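Local coordinates for protein acetyltransferase (Agrobacterium tumefaciens, PDB 2FSR) that probably transfers an acetyl group from acetyl-coenzyme A to an amine or similar acceptor, as do other members of the GNAT acetyltransferase family, at residues 63-66 with 67-70; 73-76 with 77-81; 29-33 with 34-38. All blocks are in the same frame, centred on the assembly; numbering follows the deposited sequence.

Interaction 1. Residues 63-66 with 67-70; sequences PYDL and PSTW
Asp65 reaches forward onto Ser68 as the N-cap of helix 66-83, capping the first turn with its carboxylate. Its side chain starts in the crowded position between the backbone N and the carbonyl carbon (chi1 65°), which swings the carboxylate round to the opening turn. CB still lies loosely beside the proline ring, and Asp65 CG lies closer, 3.7 Å from Pro67 CD; the two side chains cross at about a right angle. At the tip, OD1 does the polar work. Asp65 OD1 accepts from Ser68 N at 2.9 Å, nearly along its C-O axis and with a fairly straight bond (159°). In one of the two modelled conformers of Ser68, Ser68 OG also donates to Asp65 OD1, again at 2.9 Å, arriving from above the carboxylate plane. OD2 stays more than 4 Å from both Ser68 OG and Pro67 CD. A negative carboxylate here would probably be stabilised by the positive end of the helix dipole.

The same residue grips the turn through its main chain. Asp65 O receives two donors from one threonine: Thr69 N at 3.0 Å, the first main-chain bond of the helix and only slightly tilted from the carbonyl plane, and Thr69 OG1 at 2.8 Å, well above it. With OG1 of Thr69 beside its own backbone N, hydroxyl and N-H both reach the carbonyl; Thr69 OG1 also packs 3.5 Å from Tyr64 CB. Arg49 of helix 45-53 donates to Tyr64 O and makes a weak hydrogen bond with Thr69 OG1, fastening the cap to the preceding helix, while Tyr64 OH bonds Val60 O. Trp70 N to Leu66 O continues the series, 2.9 Å long at an N-H...O angle of 169°.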
ATOM      1  N   PRO A  63      -7.694  -5.856 -14.884  1.00 17.38           N
ATOM      2  CA  PRO A  63      -8.735  -6.135 -13.889  1.00 15.86           C
ATOM      3  C   PRO A  63      -8.654  -7.545 -13.309  1.00 14.74           C
ATOM      4  O   PRO A  63      -7.993  -8.433 -13.861  1.00 14.40           O
ATOM      5  CB  PRO A  63     -10.042  -5.945 -14.670  1.00 16.34           C
ATOM      6  CG  PRO A  63      -9.666  -6.217 -16.087  1.00 17.91           C
ATOM      7  CD  PRO A  63      -8.242  -5.781 -16.254  1.00 17.60           C
ATOM      8  N   TYR A  64      -9.340  -7.716 -12.193  1.00 13.18           N
ATOM      9  CA  TYR A  64      -9.345  -8.972 -11.466  1.00 12.59           C
ATOM     10  C   TYR A  64     -10.744  -9.527 -11.383  1.00 12.23           C
ATOM     11  O   TYR A  64     -11.703  -8.769 -11.407  1.00 12.64           O
ATOM     12  CB  TYR A  64      -8.853  -8.716 -10.045  1.00 13.32           C
ATOM     13  CG  TYR A  64      -7.385  -8.368  -9.997  1.00 14.09           C
ATOM     14  CD1 TYR A  64      -6.420  -9.375 -10.093  1.00 14.56           C
ATOM     15  CD2 TYR A  64      -6.965  -7.050  -9.870  1.00 13.69           C
ATOM     16  CE1 TYR A  64      -5.064  -9.067 -10.054  1.00 15.92           C
ATOM     17  CE2 TYR A  64      -5.600  -6.726  -9.837  1.00 14.04           C
ATOM     18  CZ  TYR A  64      -4.667  -7.741  -9.923  1.00 15.58           C
ATOM     19  OH  TYR A  64      -3.324  -7.444  -9.891  1.00 17.56           O
ATOM     20  N   ASP A  65     -10.843 -10.846 -11.259  1.00 12.13           N
ATOM     21  CA  ASP A  65     -12.136 -11.440 -10.998  1.00 11.70           C
ATOM     22  C   ASP A  65     -12.459 -11.300  -9.512  1.00 11.20           C
ATOM     23  O   ASP A  65     -11.632 -10.811  -8.720  1.00 10.66           O
ATOM     24  CB  ASP A  65     -12.214 -12.879 -11.529  1.00 12.51           C
ATOM     25  CG  ASP A  65     -11.275 -13.841 -10.819  1.00 13.60           C
ATOM     26  OD1 ASP A  65     -10.758 -13.538  -9.722  1.00 13.70           O
ATOM     27  OD2 ASP A  65     -11.076 -14.955 -11.349  1.00 18.11           O
ATOM     28  N   LEU A  66     -13.641 -11.756  -9.106  1.00 10.14           N
ATOM     29  CA  LEU A  66     -14.066 -11.577  -7.714  1.00  9.94           C
ATOM     30  C   LEU A  66     -13.221 -12.380  -6.704  1.00  9.32           C
ATOM     31  O   LEU A  66     -12.801 -11.820  -5.689  1.00  9.68           O
ATOM     32  CB  LEU A  66     -15.570 -11.861  -7.568  1.00 10.20           C
ATOM     33  CG  LEU A  66     -16.161 -11.775  -6.163  1.00 10.39           C
ATOM     34  CD1 LEU A  66     -15.996 -10.414  -5.510  1.00 11.64           C
ATOM     35  CD2 LEU A  66     -17.623 -12.156  -6.214  1.00 10.51           C
ATOM     36  N   PRO A  67     -12.998 -13.688  -6.950  1.00  9.25           N
ATOM     37  CA  PRO A  67     -12.156 -14.424  -5.998  1.00  9.93           C
ATOM     38  C   PRO A  67     -10.772 -13.809  -5.811  1.00  9.27           C
ATOM     39  O   PRO A  67     -10.290 -13.729  -4.672  1.00 10.01           O
ATOM     40  CB  PRO A  67     -12.075 -15.837  -6.599  1.00  9.94           C
ATOM     41  CG  PRO A  67     -13.293 -15.934  -7.466  1.00 11.30           C
ATOM     42  CD  PRO A  67     -13.549 -14.575  -8.001  1.00  9.62           C
ATOM     43  N   SER A  68     -10.142 -13.362  -6.899  0.60  9.58           N
ATOM     44  CA  SER A  68      -8.816 -12.740  -6.786  0.60  9.31           C
ATOM     45  C   SER A  68      -8.909 -11.426  -6.011  0.60  9.53           C
ATOM     46  O   SER A  68      -8.055 -11.139  -5.167  0.60  9.83           O
ATOM     47  CB  SER A  68      -8.175 -12.517  -8.164  0.60  9.73           C
ATOM     48  OG  SER A  68      -7.978 -13.747  -8.845  0.60  9.59           O
ATOM     49  N   THR A  69      -9.954 -10.640  -6.272  1.00  9.01           N
ATOM     50  CA  THR A  69     -10.127  -9.368  -5.559  1.00  8.51           C
ATOM     51  C   THR A  69     -10.272  -9.594  -4.055  1.00  7.56           C
ATOM     52  O   THR A  69      -9.653  -8.906  -3.219  1.00  7.67           O
ATOM     53  CB  THR A  69     -11.344  -8.592  -6.068  1.00  8.58           C
ATOM     54  OG1 THR A  69     -11.179  -8.315  -7.462  1.00  9.56           O
ATOM     55  CG2 THR A  69     -11.476  -7.267  -5.307  1.00  9.30           C
ATOM     56  N   TRP A  70     -11.088 -10.586  -3.705  1.00  7.00           N
ATOM     57  CA  TRP A  70     -11.270 -10.944  -2.307  1.00  7.17           C
ATOM     58  C   TRP A  70      -9.964 -11.437  -1.677  1.00  7.14           C
ATOM     59  O   TRP A  70      -9.631 -11.042  -0.555  1.00  8.36           O
ATOM     60  CB  TRP A  70     -12.382 -11.990  -2.176  1.00  6.61           C
ATOM     61  CG  TRP A  70     -12.650 -12.447  -0.764  1.00  6.98           C
ATOM     62  CD1 TRP A  70     -12.484 -13.713  -0.264  1.00  6.88           C
ATOM     63  CD2 TRP A  70     -13.114 -11.636   0.337  1.00  7.55           C
ATOM     64  NE1 TRP A  70     -12.808 -13.744   1.082  1.00  7.07           N
ATOM     65  CE2 TRP A  70     -13.198 -12.487   1.476  1.00  6.58           C
ATOM     66  CE3 TRP A  70     -13.454 -10.276   0.481  1.00  6.19           C
ATOM     67  CZ2 TRP A  70     -13.629 -12.028   2.726  1.00  7.00           C
ATOM     68  CZ3 TRP A  70     -13.874  -9.826   1.733  1.00  7.46           C
ATOM     69  CH2 TRP A  70     -13.967 -10.703   2.843  1.00  6.19           C
TER

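Interaction 2. Residues 73-76 with 77-81; sequences FCHD and LANWH
Asn79 ND2 lies over one face of the His75 imidazole, an i to i+4 side-chain contact along one face of helix 66-83. ND2 stands 3.2 Å above the ring plane, displaced toward the rim, with CE1 of His75 3.3 Å from Asn79 ND2; amide and ring planes are 60° apart. Asn79 ND2 also makes a weak, bent bond to His75 O (2.9 Å, 120°). That carbonyl also accepts the ordinary helical bond from Asn79 N at 3.0 Å, so His75 O is held by both the backbone and the side chain of one residue.

His75 keeps CG anti to its backbone N (chi1 153°), bringing the ring round under the amide. Asp76 OD1 lies at the edge of this ring, in its plane. In the next shell, NE2 of His75 is hydrogen-bonded to Asn105 OD1, and Asn79 OD1 accepts from His106 N; these two bonds help fix the rotation of ring and amide alike. The ring of Phe110 also meets the imidazole.

The buried carboxylate of Asp76 finds a partner in Gln101 NE2. Helix 66-83 is thus laid against strand 97-105 and the residue just after it, and it is also tied to strand 87-92, where Asp76 bonds Ala87 through the backbone and Trp80 NE1 bonds Ala87 O; Trp80 also meets Trp139 of helix 128-143.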
ATOM      1  N   PHE A  73      -7.723  -8.426  -0.993  1.00  7.00           N
ATOM      2  CA  PHE A  73      -8.263  -7.632   0.124  1.00  6.55           C
ATOM      3  C   PHE A  73      -7.943  -8.325   1.456  1.00  6.16           C
ATOM      4  O   PHE A  73      -7.559  -7.688   2.433  1.00  6.16           O
ATOM      5  CB  PHE A  73      -9.772  -7.478  -0.083  1.00  7.13           C
ATOM      6  CG  PHE A  73     -10.442  -6.457   0.806  1.00  6.91           C
ATOM      7  CD1 PHE A  73     -10.311  -5.073   0.553  1.00  7.46           C
ATOM      8  CD2 PHE A  73     -11.287  -6.880   1.839  1.00  6.82           C
ATOM      9  CE1 PHE A  73     -10.978  -4.130   1.350  1.00  7.49           C
ATOM     10  CE2 PHE A  73     -11.970  -5.937   2.640  1.00  7.53           C
ATOM     11  CZ  PHE A  73     -11.804  -4.559   2.393  1.00  8.78           C
ATOM     12  N   CYS A  74      -8.109  -9.647   1.482  1.00  6.50           N
ATOM     13  CA  CYS A  74      -7.787 -10.393   2.696  1.00  6.47           C
ATOM     14  C   CYS A  74      -6.279 -10.397   3.013  1.00  6.17           C
ATOM     15  O   CYS A  74      -5.909 -10.246   4.193  1.00  7.57           O
ATOM     16  CB  CYS A  74      -8.299 -11.809   2.596  1.00  6.13           C
ATOM     17  SG  CYS A  74     -10.136 -11.929   2.676  1.00  7.76           S
ATOM     18  N   HIS A  75      -5.448 -10.514   1.976  1.00  6.43           N
ATOM     19  CA  HIS A  75      -3.979 -10.390   2.109  1.00  6.39           C
ATOM     20  C   HIS A  75      -3.647  -9.006   2.688  1.00  7.28           C
ATOM     21  O   HIS A  75      -2.818  -8.875   3.603  1.00  7.82           O
ATOM     22  CB  HIS A  75      -3.349 -10.614   0.730  1.00  6.13           C
ATOM     23  CG  HIS A  75      -2.029  -9.937   0.538  1.00  6.17           C
ATOM     24  ND1 HIS A  75      -0.834 -10.623   0.612  1.00  7.14           N
ATOM     25  CD2 HIS A  75      -1.721  -8.651   0.237  1.00  8.79           C
ATOM     26  CE1 HIS A  75       0.160  -9.780   0.370  1.00  7.51           C
ATOM     27  NE2 HIS A  75      -0.353  -8.586   0.115  1.00  8.91           N
ATOM     28  N   ASP A  76      -4.326  -7.982   2.168  1.00  7.11           N
ATOM     29  CA  ASP A  76      -4.077  -6.608   2.604  1.00  6.74           C
ATOM     30  C   ASP A  76      -4.273  -6.414   4.129  1.00  6.39           C
ATOM     31  O   ASP A  76      -3.507  -5.733   4.803  1.00  7.17           O
ATOM     32  CB  ASP A  76      -5.004  -5.659   1.845  1.00  6.70           C
ATOM     33  CG  ASP A  76      -4.632  -5.486   0.368  1.00  7.33           C
ATOM     34  OD1 ASP A  76      -3.461  -5.741  -0.014  1.00  9.47           O
ATOM     35  OD2 ASP A  76      -5.511  -5.029  -0.412  1.00  8.52           O
ATOM     36  N   LEU A  77      -5.327  -7.040   4.667  1.00  6.37           N
ATOM     37  CA  LEU A  77      -5.616  -6.979   6.083  1.00  6.94           C
ATOM     38  C   LEU A  77      -4.709  -7.938   6.853  1.00  7.54           C
ATOM     39  O   LEU A  77      -4.086  -7.540   7.837  1.00  8.24           O
ATOM     40  CB  LEU A  77      -7.107  -7.298   6.321  1.00  7.52           C
ATOM     41  CG  LEU A  77      -7.621  -7.304   7.766  1.00  8.56           C
ATOM     42  CD1 LEU A  77      -7.241  -8.558   8.537  1.00 10.61           C
ATOM     43  CD2 LEU A  77      -7.196  -6.043   8.565  1.00 10.36           C
ATOM     44  N   ALA A  78      -4.612  -9.183   6.381  1.00  6.48           N
ATOM     45  CA  ALA A  78      -3.892 -10.246   7.104  1.00  7.42           C
ATOM     46  C   ALA A  78      -2.393 -10.014   7.267  1.00  7.22           C
ATOM     47  O   ALA A  78      -1.783 -10.532   8.218  1.00  8.12           O
ATOM     48  CB  ALA A  78      -4.128 -11.602   6.456  1.00  6.76           C
ATOM     49  N   ASN A  79      -1.797  -9.243   6.350  1.00  6.97           N
ATOM     50  CA  ASN A  79      -0.364  -8.967   6.464  1.00  7.28           C
ATOM     51  C   ASN A  79      -0.002  -8.364   7.829  1.00  7.75           C
ATOM     52  O   ASN A  79       1.086  -8.610   8.345  1.00  6.72           O
ATOM     53  CB  ASN A  79       0.133  -8.081   5.307  1.00  8.70           C
ATOM     54  CG  ASN A  79       0.633  -8.884   4.108  1.00  9.40           C
ATOM     55  OD1 ASN A  79       1.720  -8.607   3.584  1.00 10.86           O
ATOM     56  ND2 ASN A  79      -0.135  -9.876   3.669  1.00  8.53           N
ATOM     57  N   TRP A  80      -0.898  -7.565   8.415  1.00  7.13           N
ATOM     58  CA  TRP A  80      -0.628  -6.953   9.738  1.00  7.54           C
ATOM     59  C   TRP A  80      -0.351  -8.023  10.797  1.00  8.64           C
ATOM     60  O   TRP A  80       0.664  -7.974  11.484  1.00  8.72           O
ATOM     61  CB  TRP A  80      -1.767  -6.021  10.175  1.00  8.23           C
ATOM     62  CG  TRP A  80      -1.765  -4.774   9.383  1.00  6.70           C
ATOM     63  CD1 TRP A  80      -2.573  -4.471   8.319  1.00  8.11           C
ATOM     64  CD2 TRP A  80      -0.880  -3.649   9.549  1.00  8.46           C
ATOM     65  NE1 TRP A  80      -2.247  -3.205   7.821  1.00  8.46           N
ATOM     66  CE2 TRP A  80      -1.216  -2.691   8.562  1.00  8.18           C
ATOM     67  CE3 TRP A  80       0.160  -3.360  10.447  1.00  8.83           C
ATOM     68  CZ2 TRP A  80      -0.526  -1.463   8.432  1.00  9.16           C
ATOM     69  CZ3 TRP A  80       0.823  -2.141  10.335  1.00  9.00           C
ATOM     70  CH2 TRP A  80       0.482  -1.205   9.332  1.00  8.02           C
ATOM     71  N   HIS A  81      -1.236  -9.010  10.865  1.00  8.76           N
ATOM     72  CA  HIS A  81      -1.090 -10.119  11.804  1.00 10.06           C
ATOM     73  C   HIS A  81       0.175 -10.921  11.547  1.00 10.64           C
ATOM     74  O   HIS A  81       0.867 -11.326  12.489  1.00 12.21           O
ATOM     75  CB  HIS A  81      -2.314 -11.027  11.668  1.00  9.91           C
ATOM     76  CG  HIS A  81      -2.350 -12.169  12.632  1.00 10.59           C
ATOM     77  ND1 HIS A  81      -2.877 -12.049  13.899  1.00 13.26           N
ATOM     78  CD2 HIS A  81      -1.975 -13.464  12.495  1.00 12.55           C
ATOM     79  CE1 HIS A  81      -2.793 -13.217  14.516  1.00 14.26           C
ATOM     80  NE2 HIS A  81      -2.254 -14.093  13.685  1.00 12.50           N
TER

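Interaction 3. Residues 29-33 with 34-38; sequences TLRTE and RLTLR
Arg31 folds its guanidinium back across the hairpin toward Thr36, so that Thr36 CA and Leu35 O lie over one face of the group. The chain is bent at chi2 and chi3 (-130° and 92°), which curls it over the neighbouring strand. In this conformer, one of two modelled, Arg31 NH1 stands 2.7 Å from Thr36 OG1; both groups have a further partner in Gly93 O, and NE makes a salt bridge to Glu94. Beside this pair the methyls of Thr29 and Thr36 meet, CG2 to CG2 at 3.5 Å.

On the other face Leu30 and Leu37 meet. They form a hydrogen-bonded antiparallel pair with their CB atoms 4.1 Å apart; paired backbone bonds join them, Leu37 N to Leu30 O at 2.7 Å. Thr32 crosses Leu37 at about a right angle, its CG2 approaching Leu37 CD1.

At the reversal, Glu33 and Arg34 form a tight turn. Thr32 N bonds Leu35 O at 2.9 Å, whereas Leu35 N gives a weak bond to Thr32 OG1, 3.0 Å away, a hydroxyl that also pairs with Glu131.

Strand 30-31 is an outermost strand of the five-stranded sheet in this chain, and 35-38 joins it to strand 87-92. Helix 128-143 covers the leucine face: Trp139 touches Leu30, Ala135 touches Thr32, and Glu131 takes a salt bridge from Arg34.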
ATOM      1  N   THR A  29      -3.520   3.619  12.909  1.00 11.34           N
ATOM      2  CA  THR A  29      -4.211   4.635  12.106  1.00 11.67           C
ATOM      3  C   THR A  29      -3.270   5.832  12.035  1.00 11.69           C
ATOM      4  O   THR A  29      -3.039   6.518  13.044  1.00 12.71           O
ATOM      5  CB  THR A  29      -5.558   5.059  12.715  1.00 11.28           C
ATOM      6  OG1 THR A  29      -6.479   3.971  12.639  1.00 12.35           O
ATOM      7  CG2 THR A  29      -6.163   6.267  11.953  1.00 12.46           C
ATOM      8  N   LEU A  30      -2.700   6.055  10.850  1.00 11.26           N
ATOM      9  CA  LEU A  30      -1.744   7.137  10.642  1.00 11.93           C
ATOM     10  C   LEU A  30      -2.456   8.382  10.143  1.00 13.06           C
ATOM     11  O   LEU A  30      -3.410   8.300   9.351  1.00 13.10           O
ATOM     12  CB  LEU A  30      -0.656   6.731   9.645  1.00 11.39           C
ATOM     13  CG  LEU A  30       0.071   5.426   9.960  1.00 12.79           C
ATOM     14  CD1 LEU A  30       1.107   5.153   8.897  1.00 14.07           C
ATOM     15  CD2 LEU A  30       0.708   5.502  11.341  1.00 14.56           C
ATOM     16  N   ARG A  31      -1.984   9.523  10.629  0.50 13.33           N
ATOM     17  CA  ARG A  31      -2.461  10.805  10.160  0.50 13.91           C
ATOM     18  C   ARG A  31      -1.368  11.526   9.393  0.50 13.64           C
ATOM     19  O   ARG A  31      -0.199  11.568   9.801  0.50 13.51           O
ATOM     20  CB  ARG A  31      -2.976  11.651  11.318  0.50 14.39           C
ATOM     21  CG  ARG A  31      -4.318  11.177  11.856  0.50 16.68           C
ATOM     22  CD  ARG A  31      -5.307  12.327  11.965  0.50 19.55           C
ATOM     23  NE  ARG A  31      -6.126  12.481  10.757  0.50 22.34           N
ATOM     24  CZ  ARG A  31      -5.766  13.144   9.659  0.50 22.35           C
ATOM     25  NH1 ARG A  31      -6.601  13.214   8.640  0.50 24.40           N
ATOM     26  NH2 ARG A  31      -4.584  13.734   9.564  0.50 24.06           N
ATOM     27  N   THR A  32      -1.753  12.063   8.248  1.00 12.78           N
ATOM     28  CA  THR A  32      -0.864  12.911   7.488  1.00 13.74           C
ATOM     29  C   THR A  32      -1.480  14.316   7.421  1.00 13.73           C
ATOM     30  O   THR A  32      -2.488  14.594   8.086  1.00 13.65           O
ATOM     31  CB  THR A  32      -0.584  12.336   6.073  1.00 14.37           C
ATOM     32  OG1 THR A  32      -1.725  12.489   5.222  1.00 14.65           O
ATOM     33  CG2 THR A  32      -0.218  10.847   6.153  1.00 15.10           C
ATOM     34  N   GLU A  33      -0.879  15.187   6.623  0.60 13.63           N
ATOM     35  CA  GLU A  33      -1.372  16.553   6.485  0.60 14.16           C
ATOM     36  C   GLU A  33      -2.847  16.526   6.101  0.60 13.01           C
ATOM     37  O   GLU A  33      -3.680  17.158   6.760  0.60 12.81           O
ATOM     38  CB  GLU A  33      -0.550  17.281   5.427  0.60 14.00           C
ATOM     39  CG  GLU A  33      -1.078  18.653   5.009  0.60 16.38           C
ATOM     40  CD  GLU A  33      -0.194  19.287   3.950  0.60 16.89           C
ATOM     41  OE1 GLU A  33       1.038  19.361   4.165  0.60 23.07           O
ATOM     42  OE2 GLU A  33      -0.727  19.702   2.899  0.60 21.65           O
ATOM     43  N   ARG A  34      -3.161  15.752   5.060  1.00 12.05           N
ATOM     44  CA  ARG A  34      -4.491  15.764   4.459  1.00 11.58           C
ATOM     45  C   ARG A  34      -5.261  14.458   4.612  1.00 11.63           C
ATOM     46  O   ARG A  34      -6.440  14.396   4.269  1.00 12.61           O
ATOM     47  CB  ARG A  34      -4.386  16.114   2.969  1.00 11.12           C
ATOM     48  CG  ARG A  34      -3.839  17.524   2.726  1.00 12.04           C
ATOM     49  CD  ARG A  34      -3.733  17.818   1.258  1.00 13.36           C
ATOM     50  NE  ARG A  34      -2.771  16.918   0.616  1.00 13.46           N
ATOM     51  CZ  ARG A  34      -2.542  16.857  -0.692  1.00 13.98           C
ATOM     52  NH1 ARG A  34      -3.195  17.656  -1.542  1.00 14.63           N
ATOM     53  NH2 ARG A  34      -1.664  15.983  -1.151  1.00 13.54           N
ATOM     54  N   LEU A  35      -4.594  13.406   5.098  1.00 10.63           N
ATOM     55  CA  LEU A  35      -5.183  12.057   5.018  1.00 10.39           C
ATOM     56  C   LEU A  35      -5.211  11.316   6.336  1.00 10.61           C
ATOM     57  O   LEU A  35      -4.431  11.598   7.244  1.00 11.38           O
ATOM     58  CB  LEU A  35      -4.414  11.194   4.005  1.00  9.66           C
ATOM     59  CG  LEU A  35      -4.123  11.799   2.621  1.00  9.68           C
ATOM     60  CD1 LEU A  35      -3.086  10.961   1.874  1.00  9.77           C
ATOM     61  CD2 LEU A  35      -5.431  11.979   1.840  1.00 10.96           C
ATOM     62  N   THR A  36      -6.123  10.360   6.422  1.00  9.93           N
ATOM     63  CA  THR A  36      -6.130   9.399   7.530  1.00 10.16           C
ATOM     64  C   THR A  36      -5.926   8.026   6.886  1.00  9.83           C
ATOM     65  O   THR A  36      -6.633   7.672   5.925  1.00 10.75           O
ATOM     66  CB  THR A  36      -7.448   9.441   8.329  1.00 10.60           C
ATOM     67  OG1 THR A  36      -7.591  10.738   8.939  1.00 12.36           O
ATOM     68  CG2 THR A  36      -7.457   8.377   9.439  1.00 11.85           C
ATOM     69  N   LEU A  37      -4.925   7.284   7.373  1.00  9.51           N
ATOM     70  CA  LEU A  37      -4.592   5.968   6.811  1.00  9.18           C
ATOM     71  C   LEU A  37      -4.984   4.957   7.855  1.00  9.16           C
ATOM     72  O   LEU A  37      -4.346   4.894   8.901  1.00 10.10           O
ATOM     73  CB  LEU A  37      -3.089   5.881   6.494  1.00  8.56           C
ATOM     74  CG  LEU A  37      -2.503   7.082   5.738  1.00  9.96           C
ATOM     75  CD1 LEU A  37      -1.035   6.855   5.440  1.00 10.37           C
ATOM     76  CD2 LEU A  37      -3.262   7.376   4.451  1.00 10.24           C
ATOM     77  N   ARG A  38      -6.039   4.188   7.599  1.00  8.72           N
ATOM     78  CA  ARG A  38      -6.660   3.416   8.682  1.00  8.74           C
ATOM     79  C   ARG A  38      -6.971   1.965   8.295  1.00  8.47           C
ATOM     80  O   ARG A  38      -6.898   1.590   7.127  1.00  8.10           O
ATOM     81  CB  ARG A  38      -7.926   4.109   9.214  1.00  9.96           C
ATOM     82  CG  ARG A  38      -8.860   4.594   8.131  1.00 12.58           C
ATOM     83  CD  ARG A  38      -9.967   3.635   7.890  1.00 12.98           C
ATOM     84  NE  ARG A  38     -10.814   4.044   6.763  1.00 12.65           N
ATOM     85  CZ  ARG A  38     -11.482   3.186   6.009  1.00 12.30           C
ATOM     86  NH1 ARG A  38     -11.429   1.882   6.285  1.00 10.99           N
ATOM     87  NH2 ARG A  38     -12.193   3.623   4.979  1.00 11.58           N
TER

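From the N terminus, interaction 3 comes first: the chain doubles back on itself at residues 33 and 34 and closes the edge hairpin of the five-stranded sheet. After helix 45-53 and its loop, interaction 1 starts helix 66-83, and interaction 2 follows further along that helix, the two centres about 15 Å apart. All three are local and lie in series, so none nests within or crosses another. Interactions 2 and 3 do not touch, their nearest atoms being about 6 Å apart, yet both reach strand 87-92 and Trp139 of helix 128-143. Interaction 1 lies farther off, about 27 Å from interaction 3 between centres, and binds helix 66-83 to helix 45-53.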